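Local coordinates for protein methyl transferase from Methanosarcina acetivorans (Methanosarcina acetivorans, PDB 6MRO) that binds S-adenosyl-L-homocysteine and calcium ions and probably acts as an S-adenosylmethionine-dependent methyltransferase, at residues G107-I112 against E159-P164; N87-D92 against D114-L119; N46-A51 against K71-E76. The protein carries 1 engineered substitution. All blocks are in the same frame, centred on the assembly; numbering follows the deposited sequence.

Overall arrangement
Contact 1 and contact 3 are buried, while contact 2 lies at the surface. Contacts 1 and 2 are neighbours, with centres about 11 Å apart, and both touch S-adenosyl-L-homocysteine. They meet where Arg117 reaches Phe109, and helix 114-127 forms one side of contact 2 and packs on contact 1. Contact 3 is centred about 25 Å from each of them and packs two helices that follow strands 35-39 and 56-61 of the Rossmann-like fold. The chemistry differs with place. Contact 1 joins two aromatic rings and a threonine methyl, contact 2 sets one leucine against another leucine and a carboxylate beside polar bonds to adenine, and contact 3 fits one isoleucine methyl against a lysine chain and an alanine.

Contact 1 (G107-I112 against E159-P164); sequences GLFHVI and ESTFSP. With SAH (S-adenosyl-L-homocysteine), chain B.
The Phe109 ring carries Phe162 CE1 on one face, 3.7 Å above the plane and shifted toward the rim. In return, Phe109 CD1 comes to the edge of the Phe162 ring, close to its plane. Thr161 CG2 covers one face of the Phe162 ring and also meets Phe109 obliquely. The two ring planes are inclined at 56° with centroids 5.0 Å apart, an oblique pair. The fold is the Rossmann-like one of class I methyltransferases, with a seven-stranded sheet. The contact joins the loop after strand 100-106 to helix 155-162.

The two phenylalanines approach from opposite directions. Phe109 CD1 and Phe162 CZ are 3.6 Å apart. Phe109 has CG anti to its backbone N (chi1 172°), which sends the ring out of the loop toward the helix. Met136 of strand 132-139 touches both phenylalanine side chains. Arg117 adds a cation-pi contact to Phe109 and a hydrogen bond to its carbonyl O. Thr161 turns its methyl to Phe109 CE1 at 3.8 Å, while its hydroxyl OG1 is hydrogen-bonded to the backbone O of Glu157, a calcium-binding residue. The threonine is thus split between an apolar and a polar side.

The other side of the loop lines the pocket of S-adenosyl-L-homocysteine. Leu108 CD1 lies 3.5 Å from C8 of the ligand's adenine, and Val111 CG2 is 3.9 Å from the same carbon. The phenylalanine pair therefore backs a loop that touches the ligand. The loop is tightly turned: Leu108 O accepts from two amides, Val111 N at 2.7 Å and Ile112 N at 3.1 Å.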
# COMPACT_ATOMS: atom_id res chain seq x y z
N GLY A 107 -0.68 -1.27 -4.19
CA GLY A 107 -0.59 -2.52 -4.92
C GLY A 107 -0.49 -3.80 -4.11
O GLY A 107 -0.33 -4.88 -4.71
N LEU A 108 -0.57 -3.75 -2.77
CA LEU A 108 -0.53 -5.00 -2.01
C LEU A 108 -1.89 -5.70 -2.02
O LEU A 108 -1.99 -6.89 -2.34
CB LEU A 108 -0.07 -4.75 -0.57
CG LEU A 108 -0.11 -5.99 0.34
CD1 LEU A 108 0.73 -7.17 -0.24
CD2 LEU A 108 0.34 -5.68 1.79
N PHE A 109 -2.95 -4.97 -1.66
CA PHE A 109 -4.29 -5.55 -1.71
C PHE A 109 -4.51 -6.26 -3.03
O PHE A 109 -5.07 -7.36 -3.07
CB PHE A 109 -5.36 -4.48 -1.51
CG PHE A 109 -6.76 -4.98 -1.73
CD1 PHE A 109 -7.35 -5.84 -0.83
CD2 PHE A 109 -7.47 -4.60 -2.86
CE1 PHE A 109 -8.65 -6.32 -1.03
CE2 PHE A 109 -8.76 -5.07 -3.08
CZ PHE A 109 -9.35 -5.93 -2.17
N HIS A 110 -4.00 -5.66 -4.12
CA HIS A 110 -4.12 -6.21 -5.46
C HIS A 110 -3.60 -7.64 -5.55
O HIS A 110 -4.14 -8.45 -6.31
CB HIS A 110 -3.36 -5.29 -6.43
CG HIS A 110 -3.24 -5.82 -7.83
ND1 HIS A 110 -4.32 -5.87 -8.70
CD2 HIS A 110 -2.18 -6.29 -8.53
CE1 HIS A 110 -3.92 -6.36 -9.86
NE2 HIS A 110 -2.62 -6.62 -9.78
N VAL A 111 -2.57 -7.99 -4.78
CA VAL A 111 -1.97 -9.32 -4.90
C VAL A 111 -2.41 -10.28 -3.80
O VAL A 111 -2.17 -11.49 -3.93
CB VAL A 111 -0.43 -9.26 -4.95
CG1 VAL A 111 0.02 -8.39 -6.10
CG2 VAL A 111 0.15 -8.76 -3.63
N ILE A 112 -3.05 -9.79 -2.74
CA ILE A 112 -3.56 -10.67 -1.69
C ILE A 112 -4.60 -11.61 -2.28
O ILE A 112 -5.53 -11.18 -2.98
CB ILE A 112 -4.14 -9.82 -0.55
CG1 ILE A 112 -3.03 -9.00 0.12
CG2 ILE A 112 -4.85 -10.70 0.49
CD1 ILE A 112 -1.95 -9.85 0.81
N GLU A 159 -15.89 -2.35 -1.54
CA GLU A 159 -16.90 -2.10 -0.52
C GLU A 159 -17.19 -3.35 0.29
O GLU A 159 -17.27 -3.31 1.51
CB GLU A 159 -18.19 -1.58 -1.16
CG GLU A 159 -18.13 -0.12 -1.59
CD GLU A 159 -19.45 0.38 -2.15
OE1 GLU A 159 -20.34 0.71 -1.34
OE2 GLU A 159 -19.59 0.44 -3.39
N SER A 160 -17.33 -4.48 -0.40
CA SER A 160 -17.61 -5.75 0.27
C SER A 160 -16.45 -6.17 1.17
O SER A 160 -16.68 -6.72 2.26
CB SER A 160 -17.88 -6.84 -0.77
OG SER A 160 -18.16 -8.05 -0.11
N THR A 161 -15.22 -5.90 0.75
CA THR A 161 -14.04 -6.31 1.50
C THR A 161 -13.79 -5.44 2.73
O THR A 161 -13.49 -5.96 3.81
CB THR A 161 -12.81 -6.27 0.59
OG1 THR A 161 -12.99 -7.19 -0.50
CG2 THR A 161 -11.56 -6.63 1.36
N PHE A 162 -13.90 -4.12 2.59
CA PHE A 162 -13.44 -3.23 3.66
C PHE A 162 -14.56 -2.62 4.50
O PHE A 162 -14.27 -2.11 5.59
CB PHE A 162 -12.56 -2.13 3.06
CG PHE A 162 -11.25 -2.65 2.54
CD1 PHE A 162 -11.05 -2.81 1.17
CD2 PHE A 162 -10.24 -3.00 3.41
CE1 PHE A 162 -9.85 -3.32 0.70
CE2 PHE A 162 -9.04 -3.51 2.93
CZ PHE A 162 -8.84 -3.66 1.58
N SER A 163 -15.81 -2.65 4.04
CA SER A 163 -16.92 -2.17 4.87
C SER A 163 -17.07 -2.91 6.19
O SER A 163 -17.46 -2.25 7.18
CB SER A 163 -18.24 -2.24 4.09
OG SER A 163 -18.39 -1.13 3.24
N PRO A 164 -16.85 -4.23 6.30
CA PRO A 164 -17.09 -4.90 7.60
C PRO A 164 -16.30 -4.33 8.76
O PRO A 164 -16.80 -4.30 9.89
CB PRO A 164 -16.71 -6.35 7.32
CG PRO A 164 -17.01 -6.54 5.90
CD PRO A 164 -16.62 -5.24 5.24
N SAH B . 4.18 -0.82 -2.74
CA SAH B . 5.30 -1.05 -3.67
CB SAH B . 5.32 -2.51 -4.13
CG SAH B . 3.98 -2.99 -4.68
SD SAH B . 4.05 -4.65 -5.40
C SAH B . 5.24 -0.14 -4.88
O SAH B . 4.25 0.59 -5.08
OXT SAH B . 6.18 -0.12 -5.69
C5' SAH B . 3.38 -5.55 -3.96
C4' SAH B . 4.42 -5.77 -2.87
O4' SAH B . 3.82 -6.49 -1.80
C3' SAH B . 5.66 -6.56 -3.29
O3' SAH B . 6.80 -5.78 -2.96
C2' SAH B . 5.56 -7.85 -2.50
O2' SAH B . 6.81 -8.42 -2.11
C1' SAH B . 4.75 -7.42 -1.29
N9 SAH B . 3.99 -8.48 -0.62
C8 SAH B . 3.18 -9.44 -1.19
N7 SAH B . 2.64 -10.18 -0.20
C5 SAH B . 3.07 -9.69 0.99
C6 SAH B . 2.84 -10.06 2.31
N6 SAH B . 2.05 -11.08 2.60
N1 SAH B . 3.44 -9.35 3.31
C2 SAH B . 4.27 -8.28 3.03
N3 SAH B . 4.51 -7.92 1.72
C4 SAH B . 3.91 -8.61 0.73

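Contact 2 (N87-D92 against D114-L119); sequences NVLEMD and DEERLL. With SAH (S-adenosyl-L-homocysteine), chain B.
Leu89 reaches Glu116 with its CD1 methyl, which lies 3.2 Å from the carboxylate oxygen OE1. Leu89 runs roughly perpendicular to Glu116. Glu116 is bent at chi2 (-56°), which folds its carboxylate back beside the methyl. Leu89 CB also meets Leu119 CD2 at 4.1 Å, one turn further along helix 114-127. Phe120 of the same helix touches Leu89 as well.

Residues 87-92 lie in the loop after strand 82-85. Next to Leu89 in the chain, Val88 and Asn87 hold the adenine of S-adenosyl-L-homocysteine. Val88 N donates to N1 of the ligand at 2.9 Å in a nearly straight bond (174°). N6 donates to Asn87 OD1, also over 2.9 Å. That same oxygen accepts from Leu89 N at 2.9 Å, closing an Asx turn. Leu89 N comes from above the carbonyl plane, 36° out of it. The turn therefore fixes the asparagine amide and the start of the 3-10 segment together. With an alanine in place of Asn87, both N6 and Leu89 N would probably lose this acceptor, and the turn would be free to relax.

Residues 87-88 thus offer a donor to N1 and an acceptor to N6. This pairing matches the Watson-Crick edge of adenine and is likely to select it.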
# COMPACT_ATOMS: atom_id res chain seq x y z
N ASN A 87 5.81 -10.29 6.97
CA ASN A 87 4.57 -10.73 6.35
C ASN A 87 3.41 -9.95 6.95
O ASN A 87 3.20 -10.01 8.17
CB ASN A 87 4.37 -12.22 6.57
CG ASN A 87 3.31 -12.81 5.68
OD1 ASN A 87 2.34 -12.14 5.32
ND2 ASN A 87 3.49 -14.07 5.33
N VAL A 88 2.66 -9.24 6.11
CA VAL A 88 1.54 -8.44 6.60
C VAL A 88 0.48 -9.34 7.24
O VAL A 88 -0.21 -8.93 8.18
CB VAL A 88 0.96 -7.60 5.44
CG1 VAL A 88 -0.44 -7.06 5.77
CG2 VAL A 88 1.92 -6.45 5.13
N LEU A 89 0.37 -10.58 6.78
CA LEU A 89 -0.56 -11.54 7.36
C LEU A 89 -0.09 -12.08 8.71
O LEU A 89 -0.81 -12.86 9.33
CB LEU A 89 -0.79 -12.71 6.39
CG LEU A 89 -1.30 -12.35 5.00
CD1 LEU A 89 -1.50 -13.61 4.16
CD2 LEU A 89 -2.60 -11.55 5.08
N GLU A 90 1.10 -11.66 9.16
CA GLU A 90 1.64 -12.06 10.46
C GLU A 90 2.12 -10.87 11.27
O GLU A 90 2.87 -11.05 12.25
CB GLU A 90 2.80 -13.05 10.28
CG GLU A 90 2.42 -14.39 9.70
CD GLU A 90 3.62 -15.12 9.13
OE1 GLU A 90 4.75 -14.61 9.28
OE2 GLU A 90 3.43 -16.20 8.53
N MET A 91 1.74 -9.65 10.91
CA MET A 91 2.38 -8.50 11.55
C MET A 91 1.84 -8.21 12.94
O MET A 91 2.31 -7.26 13.57
CB MET A 91 2.27 -7.25 10.67
CG MET A 91 0.87 -6.74 10.41
SD MET A 91 0.99 -5.31 9.35
CE MET A 91 -0.74 -5.02 8.98
N ASP A 92 0.99 -9.07 13.45
CA ASP A 92 0.57 -8.92 14.83
C ASP A 92 1.74 -9.32 15.73
O ASP A 92 1.75 -9.00 16.88
CB ASP A 92 -0.65 -9.75 15.11
CG ASP A 92 -0.48 -11.17 14.76
OD1 ASP A 92 0.14 -11.55 13.79
OD2 ASP A 92 -1.07 -11.97 15.46
N ASP A 114 -7.72 -14.46 -2.47
CA ASP A 114 -9.07 -14.50 -1.90
C ASP A 114 -9.08 -15.14 -0.52
O ASP A 114 -9.68 -14.60 0.42
CB ASP A 114 -10.02 -15.25 -2.84
CG ASP A 114 -10.38 -14.45 -4.07
OD1 ASP A 114 -9.99 -13.27 -4.17
OD2 ASP A 114 -11.07 -15.01 -4.95
N GLU A 115 -8.41 -16.29 -0.37
CA GLU A 115 -8.44 -16.98 0.91
C GLU A 115 -7.68 -16.25 2.01
O GLU A 115 -7.83 -16.60 3.18
CB GLU A 115 -7.89 -18.40 0.75
CG GLU A 115 -8.92 -19.39 0.22
CD GLU A 115 -8.39 -20.80 0.13
OE1 GLU A 115 -9.12 -21.74 0.52
OE2 GLU A 115 -7.24 -20.98 -0.34
N GLU A 116 -6.88 -15.24 1.66
CA GLU A 116 -6.15 -14.45 2.64
C GLU A 116 -6.76 -13.07 2.86
O GLU A 116 -6.23 -12.30 3.66
CB GLU A 116 -4.69 -14.30 2.21
CG GLU A 116 -3.92 -15.63 2.06
CD GLU A 116 -3.94 -16.50 3.32
OE1 GLU A 116 -3.65 -15.98 4.41
OE2 GLU A 116 -4.22 -17.71 3.21
N ARG A 117 -7.88 -12.75 2.19
CA ARG A 117 -8.40 -11.38 2.22
C ARG A 117 -8.99 -11.02 3.58
O ARG A 117 -8.75 -9.91 4.08
CB ARG A 117 -9.44 -11.19 1.11
CG ARG A 117 -8.86 -10.90 -0.27
CD ARG A 117 -9.60 -9.75 -0.96
NE ARG A 117 -9.29 -9.62 -2.39
CZ ARG A 117 -8.12 -9.20 -2.87
NH1 ARG A 117 -7.12 -8.90 -2.05
NH2 ARG A 117 -7.93 -9.10 -4.19
N LEU A 118 -9.78 -11.91 4.18
CA LEU A 118 -10.36 -11.59 5.49
C LEU A 118 -9.27 -11.39 6.53
O LEU A 118 -9.27 -10.40 7.27
CB LEU A 118 -11.33 -12.69 5.94
CG LEU A 118 -11.58 -12.82 7.46
CD1 LEU A 118 -12.24 -11.57 8.04
CD2 LEU A 118 -12.42 -14.06 7.80
N LEU A 119 -8.31 -12.32 6.59
CA LEU A 119 -7.16 -12.18 7.48
C LEU A 119 -6.43 -10.87 7.23
O LEU A 119 -6.03 -10.18 8.17
CB LEU A 119 -6.22 -13.37 7.29
CG LEU A 119 -5.01 -13.49 8.21
CD1 LEU A 119 -5.50 -13.61 9.64
CD2 LEU A 119 -4.13 -14.67 7.82
N SAH B . 4.18 -0.82 -2.74
CA SAH B . 5.30 -1.05 -3.67
CB SAH B . 5.32 -2.51 -4.13
CG SAH B . 3.98 -2.99 -4.68
SD SAH B . 4.05 -4.65 -5.40
C SAH B . 5.24 -0.14 -4.88
O SAH B . 4.25 0.59 -5.08
OXT SAH B . 6.18 -0.12 -5.69
C5' SAH B . 3.38 -5.55 -3.96
C4' SAH B . 4.42 -5.77 -2.87
O4' SAH B . 3.82 -6.49 -1.80
C3' SAH B . 5.66 -6.56 -3.29
O3' SAH B . 6.80 -5.78 -2.96
C2' SAH B . 5.56 -7.85 -2.50
O2' SAH B . 6.81 -8.42 -2.11
C1' SAH B . 4.75 -7.42 -1.29
N9 SAH B . 3.99 -8.48 -0.62
C8 SAH B . 3.18 -9.44 -1.19
N7 SAH B . 2.64 -10.18 -0.20
C5 SAH B . 3.07 -9.69 0.99
C6 SAH B . 2.84 -10.06 2.31
N6 SAH B . 2.05 -11.08 2.60
N1 SAH B . 3.44 -9.35 3.31
C2 SAH B . 4.27 -8.28 3.03
N3 SAH B . 4.51 -7.92 1.72
C4 SAH B . 3.91 -8.61 0.73

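Contact 3 (N46-A51 against K71-E76); sequences NAIMLA and KAKAIE
Ile48 has CG1 anti to its carbonyl carbon (chi1 -70°), and a nearly extended chi2 of 169° carries CD1 outward to Lys73 and Ala74. The extended first part of Lys73 lays CB, CG and CD along this methyl, and the bend at chi3 (-80°) takes NZ toward Glu45. The isoleucine meets the lysine chain broadside, nearly at right angles. This is helix packing in the Rossmann-like methyltransferase fold. Helices 45-51 and 64-76 follow the neighbouring parallel strands 35-39 and 56-61. Ala47, beside Ile48, fits the end of a Rossmann-type glycine-rich pattern.

The whole contact rests on one methyl. Ile48 CD1 lies 3.8 Å from each of CB, CG and CD of Lys73. It also meets Ala74, whose CB is 4.3 Å from it. The small alanine is consistent with the close approach here, Ile48 CA and Ala74 CA being 6.5 Å apart.

The charged end of Lys73 is held apart from this apolar patch. Its NZ forms a salt bridge to Glu45 and a hydrogen bond to the backbone O of Arg43. The lysine thus ties its helix to the start of helix 45-51 as well. At the backbone, Ile48 CD1 sits 3.7 Å from Ala74 N.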
# COMPACT_ATOMS: atom_id res chain seq x y z
N ASN A 46 7.10 5.31 -1.94
CA ASN A 46 6.01 5.97 -1.21
C ASN A 46 6.39 6.18 0.25
O ASN A 46 6.04 7.21 0.84
CB ASN A 46 4.73 5.14 -1.31
CG ASN A 46 4.15 5.14 -2.70
OD1 ASN A 46 4.15 6.17 -3.38
ND2 ASN A 46 3.58 4.00 -3.12
N ALA A 47 7.09 5.21 0.84
CA ALA A 47 7.46 5.32 2.25
C ALA A 47 8.40 6.48 2.47
O ALA A 47 8.24 7.25 3.43
CB ALA A 47 8.09 4.01 2.71
N ILE A 48 9.38 6.65 1.58
CA ILE A 48 10.31 7.76 1.69
C ILE A 48 9.58 9.08 1.52
O ILE A 48 9.85 10.06 2.22
CB ILE A 48 11.46 7.59 0.67
CG1 ILE A 48 12.36 6.42 1.09
CG2 ILE A 48 12.27 8.88 0.56
CD1 ILE A 48 13.36 5.98 0.03
N MET A 49 8.61 9.13 0.61
CA MET A 49 7.85 10.35 0.43
C MET A 49 7.12 10.75 1.71
O MET A 49 7.14 11.92 2.12
CB MET A 49 6.87 10.16 -0.73
CG MET A 49 6.16 11.43 -1.13
SD MET A 49 4.63 11.55 -0.20
CE MET A 49 3.68 10.21 -0.92
N LEU A 50 6.48 9.78 2.37
CA LEU A 50 5.79 10.08 3.62
C LEU A 50 6.77 10.57 4.68
O LEU A 50 6.47 11.50 5.44
CB LEU A 50 5.07 8.83 4.13
CG LEU A 50 3.77 8.48 3.39
CD1 LEU A 50 3.02 7.35 4.09
CD2 LEU A 50 2.91 9.71 3.29
N ALA A 51 7.96 9.95 4.73
CA ALA A 51 8.99 10.36 5.67
C ALA A 51 9.47 11.78 5.40
O ALA A 51 9.73 12.53 6.34
CB ALA A 51 10.16 9.36 5.61
N LYS A 71 16.14 0.42 1.95
CA LYS A 71 17.04 0.97 2.97
C LYS A 71 18.14 1.82 2.35
O LYS A 71 18.41 2.93 2.81
CB LYS A 71 17.64 -0.17 3.79
CG LYS A 71 16.69 -0.88 4.73
CD LYS A 71 17.43 -2.01 5.44
CE LYS A 71 16.62 -2.57 6.61
NZ LYS A 71 17.23 -3.84 7.10
N ALA A 72 18.79 1.30 1.31
CA ALA A 72 19.87 2.04 0.66
C ALA A 72 19.38 3.35 0.06
O ALA A 72 20.08 4.37 0.08
CB ALA A 72 20.52 1.18 -0.42
N LYS A 73 18.16 3.35 -0.48
CA LYS A 73 17.57 4.56 -1.04
C LYS A 73 17.36 5.60 0.05
O LYS A 73 17.70 6.78 -0.12
CB LYS A 73 16.24 4.20 -1.71
CG LYS A 73 15.77 5.09 -2.83
CD LYS A 73 14.42 4.58 -3.37
CE LYS A 73 14.60 3.39 -4.32
NZ LYS A 73 13.34 3.04 -5.04
N ALA A 74 16.78 5.19 1.18
CA ALA A 74 16.59 6.10 2.31
C ALA A 74 17.92 6.65 2.80
O ALA A 74 18.02 7.84 3.11
CB ALA A 74 15.85 5.38 3.44
N ILE A 75 18.95 5.81 2.87
CA ILE A 75 20.27 6.27 3.29
C ILE A 75 20.81 7.29 2.29
O ILE A 75 21.30 8.36 2.66
CB ILE A 75 21.22 5.08 3.47
CG1 ILE A 75 20.85 4.29 4.73
CG2 ILE A 75 22.68 5.54 3.52
CD1 ILE A 75 21.26 2.84 4.69
N GLU A 76 20.70 6.97 1.00
CA GLU A 76 21.15 7.89 -0.04
C GLU A 76 20.44 9.23 0.04
O GLU A 76 21.06 10.28 -0.12
CB GLU A 76 20.94 7.26 -1.42
CG GLU A 76 21.80 7.88 -2.51
CD GLU A 76 23.29 7.77 -2.21
OE1 GLU A 76 23.88 8.76 -1.73
OE2 GLU A 76 23.88 6.69 -2.46